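Local coordinates for protein lipase (Acinetobacter baumannii, PDB 4OPM) that is a putative triacylglycerol lipase of the alpha/beta hydrolase fold, and probably hydrolyses lipid esters with a Ser-His-Asp triad, at residues Q15-A20 and S81-V86; I32-S37 and R102-A107; H72-D77 and A108-P113. All coordinates share one frame; numbering follows the deposited sequence.

Contact 1 of 3, residues Q15-A20 and S81-V86; sequences QERNWA and SGETIV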
loop_
_atom_site.group_PDB
_atom_site.type_symbol
_atom_site.label_atom_id
_atom_site.label_comp_id
_atom_site.label_asym_id
_atom_site.label_seq_id
_atom_site.Cartn_x
_atom_site.Cartn_y
_atom_site.Cartn_z
ATOM N N GLN A 15 -15.218 -0.845 -13.763
ATOM C CA GLN A 15 -14.659 -0.642 -15.100
ATOM C C GLN A 15 -13.146 -0.420 -15.036
ATOM O O GLN A 15 -12.405 -0.950 -15.884
ATOM C CB GLN A 15 -15.355 0.536 -15.788
ATOM C CG GLN A 15 -16.797 0.233 -16.167
ATOM C CD GLN A 15 -17.341 1.333 -17.025
ATOM O OE1 GLN A 15 -16.927 1.509 -18.169
ATOM N NE2 GLN A 15 -18.228 2.136 -16.473
ATOM N N GLU A 16 -12.671 0.341 -14.021
ATOM C CA GLU A 16 -11.234 0.598 -13.873
ATOM C C GLU A 16 -10.499 -0.715 -13.564
ATOM O O GLU A 16 -9.434 -0.954 -14.126
ATOM C CB GLU A 16 -10.919 1.656 -12.810
ATOM C CG GLU A 16 -9.473 2.126 -12.936
ATOM C CD GLU A 16 -8.929 2.990 -11.815
ATOM O OE1 GLU A 16 -9.183 2.668 -10.632
ATOM O OE2 GLU A 16 -8.181 3.949 -12.124
ATOM N N ARG A 17 -11.082 -1.573 -12.683
ATOM C CA ARG A 17 -10.485 -2.877 -12.362
ATOM C C ARG A 17 -10.395 -3.739 -13.636
ATOM O O ARG A 17 -9.366 -4.373 -13.892
ATOM C CB ARG A 17 -11.288 -3.609 -11.282
ATOM C CG ARG A 17 -11.240 -2.928 -9.922
ATOM C CD ARG A 17 -12.378 -3.445 -9.044
ATOM N NE ARG A 17 -12.565 -2.572 -7.880
ATOM C CZ ARG A 17 -13.695 -2.463 -7.195
ATOM N NH1 ARG A 17 -14.766 -3.165 -7.551
ATOM N NH2 ARG A 17 -13.772 -1.641 -6.159
ATOM N N ASN A 18 -11.470 -3.725 -14.451
ATOM C CA ASN A 18 -11.491 -4.477 -15.708
ATOM C C ASN A 18 -10.366 -3.987 -16.655
ATOM O O ASN A 18 -9.660 -4.806 -17.241
ATOM C CB ASN A 18 -12.852 -4.363 -16.386
ATOM C CG ASN A 18 -12.981 -5.340 -17.523
ATOM O OD1 ASN A 18 -12.809 -4.992 -18.695
ATOM N ND2 ASN A 18 -13.171 -6.605 -17.192
ATOM N N TRP A 19 -10.178 -2.662 -16.756
ATOM C CA TRP A 19 -9.133 -2.034 -17.572
ATOM C C TRP A 19 -7.728 -2.468 -17.082
ATOM O O TRP A 19 -6.808 -2.614 -17.887
ATOM C CB TRP A 19 -9.289 -0.498 -17.538
ATOM C CG TRP A 19 -8.100 0.252 -18.054
ATOM C CD1 TRP A 19 -7.795 0.521 -19.360
ATOM C CD2 TRP A 19 -7.024 0.789 -17.266
ATOM N NE1 TRP A 19 -6.587 1.183 -19.434
ATOM C CE2 TRP A 19 -6.107 1.385 -18.164
ATOM C CE3 TRP A 19 -6.764 0.854 -15.880
ATOM C CZ2 TRP A 19 -4.945 2.031 -17.723
ATOM C CZ3 TRP A 19 -5.607 1.485 -15.440
ATOM C CH2 TRP A 19 -4.724 2.086 -16.352
ATOM N N ALA A 20 -7.575 -2.654 -15.760
ATOM C CA ALA A 20 -6.327 -3.085 -15.143
ATOM C C ALA A 20 -6.090 -4.610 -15.302
ATOM O O ALA A 20 -5.026 -5.102 -14.906
ATOM C CB ALA A 20 -6.323 -2.705 -13.677
ATOM N N SER A 81 -10.664 -1.184 5.251
ATOM C CA SER A 81 -10.714 -0.638 3.900
ATOM C C SER A 81 -11.603 -1.426 2.959
ATOM O O SER A 81 -11.786 -2.629 3.132
ATOM C CB SER A 81 -9.316 -0.607 3.300
ATOM O OG SER A 81 -8.502 0.349 3.952
ATOM N N GLY A 82 -12.065 -0.738 1.917
ATOM C CA GLY A 82 -12.865 -1.311 0.843
ATOM C C GLY A 82 -14.017 -2.169 1.306
ATOM O O GLY A 82 -14.815 -1.736 2.145
ATOM N N GLU A 83 -14.101 -3.399 0.771
ATOM C CA GLU A 83 -15.202 -4.308 1.086
ATOM C C GLU A 83 -14.799 -5.452 2.025
ATOM O O GLU A 83 -15.589 -6.381 2.212
ATOM C CB GLU A 83 -15.809 -4.875 -0.218
ATOM C CG GLU A 83 -16.386 -3.813 -1.131
ATOM C CD GLU A 83 -16.382 -4.225 -2.585
ATOM O OE1 GLU A 83 -17.147 -5.150 -2.942
ATOM O OE2 GLU A 83 -15.626 -3.612 -3.373
ATOM N N THR A 84 -13.598 -5.392 2.640
ATOM C CA THR A 84 -13.184 -6.419 3.601
ATOM C C THR A 84 -14.008 -6.224 4.877
ATOM O O THR A 84 -14.170 -5.088 5.331
ATOM C CB THR A 84 -11.663 -6.386 3.813
ATOM O OG1 THR A 84 -11.074 -6.939 2.636
ATOM C CG2 THR A 84 -11.195 -7.184 5.043
ATOM N N ILE A 85 -14.537 -7.333 5.428
ATOM C CA ILE A 85 -15.391 -7.330 6.615
ATOM C C ILE A 85 -14.672 -8.019 7.771
ATOM O O ILE A 85 -14.123 -9.117 7.627
ATOM C CB ILE A 85 -16.797 -7.975 6.350
ATOM C CG1 ILE A 85 -17.496 -7.358 5.116
ATOM C CG2 ILE A 85 -17.708 -7.869 7.597
ATOM C CD1 ILE A 85 -18.514 -8.292 4.449
ATOM N N VAL A 86 -14.651 -7.337 8.913
ATOM C CA VAL A 86 -14.052 -7.827 10.160
ATOM C C VAL A 86 -15.053 -7.609 11.302
ATOM O O VAL A 86 -16.052 -6.903 11.124
ATOM C CB VAL A 86 -12.677 -7.167 10.469
ATOM C CG1 VAL A 86 -11.639 -7.535 9.413
ATOM C CG2 VAL A 86 -12.802 -5.651 10.604
HETATM O O HOH W 1 -15.814 -1.219 -4.383
#
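R17, on the last turns of helix 9-19, and E83, in a tight turn, reach toward each other across widely separated backbones, whose nearest CA atoms, those of R17 and G82, are 13.5 Å apart. The turn is a type II' beta turn from S81 to T84, with G82 at its second position and positive phi, closed by a weak bond of 3.3 Å from T84 N to S81 O. E83, at the third position, projects its side chain toward the helix.

Both side chains cover the distance by stretching out. R17 leaves with CG anti to its carbonyl carbon (chi1 -67°) and runs extended from CG to NE; E83 likewise extends beyond CG. NH2 of R17 ends 3.9 Å from OE2 of E83, a long salt bridge in which the oxygen lies well out of the guanidinium plane, so the direct link is one of charge alone. A water supplies the directed bonds: it lies in the guanidinium plane at the edge, accepts from R17 NH2 at 2.7 Å and donates to E83 OE2 at 2.6 Å.

Each charge has a further partner in the loop after strand 46-50: R17 NE pairs with D58 and E83 OE2 with R57. OE2 of E83 thus has two arginines near it, R17 and R57, which would be expected to favour the ionised form. D77 steadies the turn by accepting from E83 N. The whole is a water-bridged ion-pair network built on a type II' turn, joining the N-terminal helix to the loop that follows strand 72-76 of the alpha/beta hydrolase sheet.

Contact 2 of 3, residues I32-S37 and R102-A107; sequences ITWSYS and RRFVEA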
loop_
_atom_site.group_PDB
_atom_site.type_symbol
_atom_site.label_atom_id
_atom_site.label_comp_id
_atom_site.label_asym_id
_atom_site.label_seq_id
_atom_site.Cartn_x
_atom_site.Cartn_y
_atom_site.Cartn_z
ATOM N N ILE A 32 -12.483 -13.102 9.161
ATOM C CA ILE A 32 -12.347 -12.009 8.200
ATOM C C ILE A 32 -12.847 -12.447 6.840
ATOM O O ILE A 32 -12.438 -13.510 6.360
ATOM C CB ILE A 32 -10.870 -11.507 8.081
ATOM C CG1 ILE A 32 -10.245 -11.139 9.452
ATOM C CG2 ILE A 32 -10.734 -10.340 7.056
ATOM C CD1 ILE A 32 -8.720 -10.963 9.419
ATOM N N THR A 33 -13.695 -11.623 6.203
ATOM C CA THR A 33 -14.094 -11.850 4.818
ATOM C C THR A 33 -13.270 -10.879 3.986
ATOM O O THR A 33 -13.549 -9.676 3.968
ATOM C CB THR A 33 -15.603 -11.735 4.591
ATOM O OG1 THR A 33 -16.242 -12.666 5.449
ATOM C CG2 THR A 33 -15.994 -12.056 3.141
ATOM N N TRP A 34 -12.229 -11.400 3.336
ATOM C CA TRP A 34 -11.345 -10.584 2.529
ATOM C C TRP A 34 -11.945 -10.263 1.175
ATOM O O TRP A 34 -12.430 -11.160 0.485
ATOM C CB TRP A 34 -9.999 -11.302 2.311
ATOM C CG TRP A 34 -9.138 -11.391 3.537
ATOM C CD1 TRP A 34 -9.163 -12.368 4.488
ATOM C CD2 TRP A 34 -8.075 -10.502 3.902
ATOM N NE1 TRP A 34 -8.183 -12.142 5.429
ATOM C CE2 TRP A 34 -7.518 -10.986 5.109
ATOM C CE3 TRP A 34 -7.545 -9.324 3.330
ATOM C CZ2 TRP A 34 -6.448 -10.351 5.751
ATOM C CZ3 TRP A 34 -6.477 -8.695 3.967
ATOM C CH2 TRP A 34 -5.954 -9.198 5.170
ATOM N N SER A 35 -11.868 -8.991 0.790
ATOM C CA SER A 35 -12.179 -8.518 -0.555
ATOM C C SER A 35 -10.825 -8.313 -1.227
ATOM O O SER A 35 -9.923 -7.739 -0.601
ATOM C CB SER A 35 -12.984 -7.221 -0.511
ATOM O OG SER A 35 -13.029 -6.613 -1.792
ATOM N N TYR A 36 -10.647 -8.807 -2.455
ATOM C CA TYR A 36 -9.371 -8.626 -3.147
ATOM C C TYR A 36 -9.550 -8.645 -4.647
ATOM O O TYR A 36 -10.533 -9.200 -5.156
ATOM C CB TYR A 36 -8.316 -9.677 -2.730
ATOM C CG TYR A 36 -8.634 -11.117 -3.091
ATOM C CD1 TYR A 36 -9.515 -11.872 -2.317
ATOM C CD2 TYR A 36 -7.964 -11.760 -4.135
ATOM C CE1 TYR A 36 -9.769 -13.213 -2.610
ATOM C CE2 TYR A 36 -8.221 -13.097 -4.444
ATOM C CZ TYR A 36 -9.120 -13.820 -3.672
ATOM O OH TYR A 36 -9.382 -15.143 -3.935
ATOM N N SER A 37 -8.608 -7.996 -5.342
ATOM C CA SER A 37 -8.539 -8.006 -6.796
ATOM C C SER A 37 -7.547 -9.059 -7.212
ATOM O O SER A 37 -6.538 -9.277 -6.520
ATOM C CB SER A 37 -8.098 -6.642 -7.333
ATOM O OG SER A 37 -9.031 -5.641 -6.994
ATOM N N ARG A 102 -0.767 -12.962 6.239
ATOM C CA ARG A 102 -0.142 -14.274 6.012
ATOM C C ARG A 102 -1.225 -15.381 5.951
ATOM O O ARG A 102 -1.168 -16.246 5.070
ATOM C CB ARG A 102 0.904 -14.593 7.094
ATOM C CG ARG A 102 1.538 -15.988 6.978
ATOM C CD ARG A 102 2.380 -16.151 5.723
ATOM N NE ARG A 102 2.758 -17.548 5.516
ATOM C CZ ARG A 102 3.029 -18.089 4.334
ATOM N NH1 ARG A 102 2.963 -17.354 3.228
ATOM N NH2 ARG A 102 3.367 -19.366 4.245
ATOM N N ARG A 103 -2.214 -15.344 6.869
ATOM C CA ARG A 103 -3.310 -16.331 6.888
ATOM C C ARG A 103 -4.091 -16.271 5.561
ATOM O O ARG A 103 -4.470 -17.318 5.020
ATOM C CB ARG A 103 -4.261 -16.125 8.084
ATOM C CG ARG A 103 -3.610 -16.243 9.470
ATOM C CD ARG A 103 -3.265 -17.668 9.895
ATOM N NE ARG A 103 -2.014 -18.164 9.302
ATOM C CZ ARG A 103 -0.793 -17.928 9.777
ATOM N NH1 ARG A 103 -0.624 -17.169 10.854
ATOM N NH2 ARG A 103 0.270 -18.438 9.170
ATOM N N PHE A 104 -4.295 -15.045 5.034
ATOM C CA PHE A 104 -4.960 -14.825 3.755
ATOM C C PHE A 104 -4.139 -15.445 2.607
ATOM O O PHE A 104 -4.711 -16.143 1.782
ATOM C CB PHE A 104 -5.201 -13.322 3.496
ATOM C CG PHE A 104 -5.561 -13.020 2.057
ATOM C CD1 PHE A 104 -6.843 -13.270 1.577
ATOM C CD2 PHE A 104 -4.606 -12.523 1.170
ATOM C CE1 PHE A 104 -7.168 -13.026 0.237
ATOM C CE2 PHE A 104 -4.934 -12.266 -0.170
ATOM C CZ PHE A 104 -6.208 -12.530 -0.630
ATOM N N VAL A 105 -2.813 -15.196 2.561
ATOM C CA VAL A 105 -1.902 -15.737 1.527
ATOM C C VAL A 105 -1.984 -17.286 1.531
ATOM O O VAL A 105 -2.069 -17.910 0.467
ATOM C CB VAL A 105 -0.447 -15.227 1.718
ATOM C CG1 VAL A 105 0.555 -16.034 0.890
ATOM C CG2 VAL A 105 -0.343 -13.737 1.386
ATOM N N GLU A 106 -2.002 -17.882 2.727
ATOM C CA GLU A 106 -2.115 -19.335 2.890
ATOM C C GLU A 106 -3.478 -19.845 2.384
ATOM O O GLU A 106 -3.526 -20.819 1.626
ATOM C CB GLU A 106 -1.914 -19.712 4.362
ATOM C CG GLU A 106 -0.474 -19.562 4.828
ATOM C CD GLU A 106 -0.203 -19.918 6.279
ATOM O OE1 GLU A 106 -1.163 -19.950 7.081
ATOM O OE2 GLU A 106 0.983 -20.130 6.619
ATOM N N ALA A 107 -4.578 -19.179 2.780
ATOM C CA ALA A 107 -5.934 -19.575 2.373
ATOM C C ALA A 107 -6.175 -19.357 0.869
ATOM O O ALA A 107 -6.929 -20.114 0.255
ATOM C CB ALA A 107 -6.964 -18.813 3.180
#
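E106 OE1 is held by R103 through NE at 3.0 Å, with a weaker bond from NH2, on a part of the helix turned away from where F104 meets W34 and Y36. R103 NH2 also reaches E106 OE2, so the guanidinium grips the carboxylate side-on; the acid lies in the arginine's plane, while the N-H groups come from above the plane of the carboxylate. R102 NE adds a salt bridge to OE2.

The contact itself is aromatic. F104 turns its ring out to the strand, chi1 of 165° setting CG opposite the backbone nitrogen. Its CB lies over one face of the W34 indole, 3.8 Å from the centroid of the five-membered ring, a CH-pi contact, and its CD1 comes within 3.6 Å of W34 CG. The far edge of the same ring, CE1 and CZ, points at the face of Y36: an edge-to-face pair with planes 72° apart and CE1 3.7 Å from Y36 CD1. I32 CG2 lies against the opposite face of W34.

This buried cluster seats helix 94-107 on strand 32-39, which runs between strands 22-29 and 72-76; V29, P76 and I74 from those neighbours pack around it.

Contact 3 of 3, residues H72-D77 and A108-P113; sequences HVIIPD and ANLKGP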
loop_
_atom_site.group_PDB
_atom_site.type_symbol
_atom_site.label_atom_id
_atom_site.label_comp_id
_atom_site.label_asym_id
_atom_site.label_seq_id
_atom_site.Cartn_x
_atom_site.Cartn_y
_atom_site.Cartn_z
ATOM N N HIS A 72 0.999 -12.770 -11.865
ATOM C CA HIS A 72 -0.222 -13.171 -11.162
ATOM C C HIS A 72 -0.383 -12.184 -9.998
ATOM O O HIS A 72 0.294 -12.296 -8.978
ATOM C CB HIS A 72 -0.165 -14.629 -10.697
ATOM C CG HIS A 72 -1.412 -15.074 -9.995
ATOM N ND1 HIS A 72 -1.363 -15.915 -8.901
ATOM C CD2 HIS A 72 -2.709 -14.774 -10.257
ATOM C CE1 HIS A 72 -2.620 -16.116 -8.542
ATOM N NE2 HIS A 72 -3.468 -15.456 -9.333
ATOM N N VAL A 73 -1.270 -11.215 -10.167
ATOM C CA VAL A 73 -1.398 -10.091 -9.241
ATOM C C VAL A 73 -2.530 -10.317 -8.236
ATOM O O VAL A 73 -3.649 -10.643 -8.625
ATOM C CB VAL A 73 -1.571 -8.771 -10.053
ATOM C CG1 VAL A 73 -1.694 -7.558 -9.138
ATOM C CG2 VAL A 73 -0.424 -8.575 -11.048
ATOM N N ILE A 74 -2.224 -10.110 -6.939
ATOM C CA ILE A 74 -3.190 -10.236 -5.832
ATOM C C ILE A 74 -3.186 -8.925 -5.050
ATOM O O ILE A 74 -2.124 -8.475 -4.613
ATOM C CB ILE A 74 -2.868 -11.456 -4.930
ATOM C CG1 ILE A 74 -2.914 -12.786 -5.732
ATOM C CG2 ILE A 74 -3.784 -11.501 -3.671
ATOM C CD1 ILE A 74 -4.349 -13.264 -6.140
ATOM N N ILE A 75 -4.363 -8.296 -4.901
ATOM C CA ILE A 75 -4.440 -6.983 -4.246
ATOM C C ILE A 75 -5.572 -6.977 -3.218
ATOM O O ILE A 75 -6.720 -6.705 -3.559
ATOM C CB ILE A 75 -4.625 -5.806 -5.258
ATOM C CG1 ILE A 75 -3.903 -6.029 -6.598
ATOM C CG2 ILE A 75 -4.255 -4.451 -4.596
ATOM C CD1 ILE A 75 -4.195 -4.926 -7.661
ATOM N N PRO A 76 -5.260 -7.206 -1.947
ATOM C CA PRO A 76 -6.333 -7.234 -0.949
ATOM C C PRO A 76 -6.732 -5.871 -0.426
ATOM O O PRO A 76 -5.916 -4.945 -0.345
ATOM C CB PRO A 76 -5.721 -8.065 0.195
ATOM C CG PRO A 76 -4.237 -7.817 0.092
ATOM C CD PRO A 76 -3.945 -7.569 -1.370
ATOM N N ASP A 77 -7.996 -5.773 -0.021
ATOM C CA ASP A 77 -8.496 -4.683 0.791
ATOM C C ASP A 77 -8.134 -5.059 2.221
ATOM O O ASP A 77 -8.593 -6.096 2.721
ATOM C CB ASP A 77 -10.017 -4.508 0.662
ATOM C CG ASP A 77 -10.494 -3.719 -0.533
ATOM O OD1 ASP A 77 -9.784 -2.757 -0.936
ATOM O OD2 ASP A 77 -11.620 -3.975 -0.985
ATOM N N ALA A 108 -5.491 -18.368 0.266
ATOM C CA ALA A 108 -5.609 -18.073 -1.174
ATOM C C ALA A 108 -4.766 -19.065 -2.003
ATOM O O ALA A 108 -4.786 -19.015 -3.229
ATOM C CB ALA A 108 -5.181 -16.636 -1.468
ATOM N N ASN A 109 -4.027 -19.955 -1.294
ATOM C CA ASN A 109 -3.150 -20.996 -1.828
ATOM C C ASN A 109 -2.082 -20.425 -2.776
ATOM O O ASN A 109 -1.802 -20.977 -3.848
ATOM C CB ASN A 109 -3.962 -22.122 -2.471
ATOM C CG ASN A 109 -4.505 -23.041 -1.410
ATOM O OD1 ASN A 109 -5.637 -22.892 -0.940
ATOM N ND2 ASN A 109 -3.656 -23.933 -0.925
ATOM N N LEU A 110 -1.454 -19.319 -2.338
ATOM C CA LEU A 110 -0.350 -18.655 -3.039
ATOM C C LEU A 110 0.933 -19.201 -2.399
ATOM O O LEU A 110 1.371 -18.715 -1.349
ATOM C CB LEU A 110 -0.456 -17.115 -2.936
ATOM C CG LEU A 110 -1.778 -16.473 -3.363
ATOM C CD1 LEU A 110 -1.854 -15.053 -2.848
ATOM C CD2 LEU A 110 -1.977 -16.533 -4.889
ATOM N N LYS A 111 1.460 -20.292 -2.975
ATOM C CA LYS A 111 2.611 -21.033 -2.436
ATOM C C LYS A 111 3.966 -20.477 -2.911
ATOM O O LYS A 111 4.029 -19.675 -3.851
ATOM C CB LYS A 111 2.500 -22.531 -2.786
ATOM C CG LYS A 111 1.326 -23.232 -2.105
ATOM C CD LYS A 111 1.377 -24.738 -2.307
ATOM C CE LYS A 111 0.142 -25.441 -1.796
ATOM N NZ LYS A 111 0.041 -25.410 -0.313
ATOM N N GLY A 112 5.027 -20.903 -2.220
ATOM C CA GLY A 112 6.405 -20.507 -2.507
ATOM C C GLY A 112 6.718 -19.042 -2.250
ATOM O O GLY A 112 5.913 -18.333 -1.631
ATOM N N PRO A 113 7.903 -18.551 -2.696
ATOM C CA PRO A 113 8.244 -17.147 -2.447
ATOM C C PRO A 113 7.444 -16.241 -3.379
ATOM O O PRO A 113 7.306 -16.527 -4.572
ATOM C CB PRO A 113 9.757 -17.085 -2.717
ATOM C CG PRO A 113 10.192 -18.497 -2.949
ATOM C CD PRO A 113 8.991 -19.234 -3.421
#
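Apolar contact dominates between H72, I74 and L110, and the forked end of L110 makes all of it. Its two methyls divide the work. CD1 rests 3.8 Å from I74 CG1, with I74 CG2 slightly farther off, while CD2 lies 4.0 Å from the same CG1 and turns also to the imidazole, 3.7 Å from H72 CE1. L110 can reach this far because its CG stands anti to the carbonyl carbon (chi1 -53°) and the chain continues extended to one methyl. The nearest backbones, at I74 and L110, stay 9.3 Å apart between CA atoms.

No hydrogen bond crosses between the segments. The polar edge of H72 is engaged by strand 32-39 instead, where NE2 bonds to E38 OE2; this probably helps fix the ring's rotation, with CE1 toward the leucine.

In the backbone, helix 94-107 is ended by a Schellman motif in which N109 takes positive phi, and L110 follows directly. V105 of that helix touches L110.

The chemistry implies a join that rests on van der Waals contact of apolar groups, with no polar bond between the segments, the one polar ring held through NE2 by E38 and with CE1 of the ring meeting a methyl of L110.

In the fold
From the N terminus the chain lays down the first halves in order, 15-20, 32-37 and 72-77, and then the second halves in the same order, 81-86, 102-107 and 108-113, so all three contacts cross one another and none nests. Contact 1 closes a loop with 60 residues between its segments, contact 2 one with 64, and contact 3 one with 30. Contact 1 ties helix 9-19 to the loop after strand 72-76; contact 2 sets helix 94-107 on the sheet; contact 3 fastens the turn leaving that helix to strand 72-76, ahead of strand 114-119. They meet at D77: its N bonds to S35 O, and its carbonyl O receives T84 OG1.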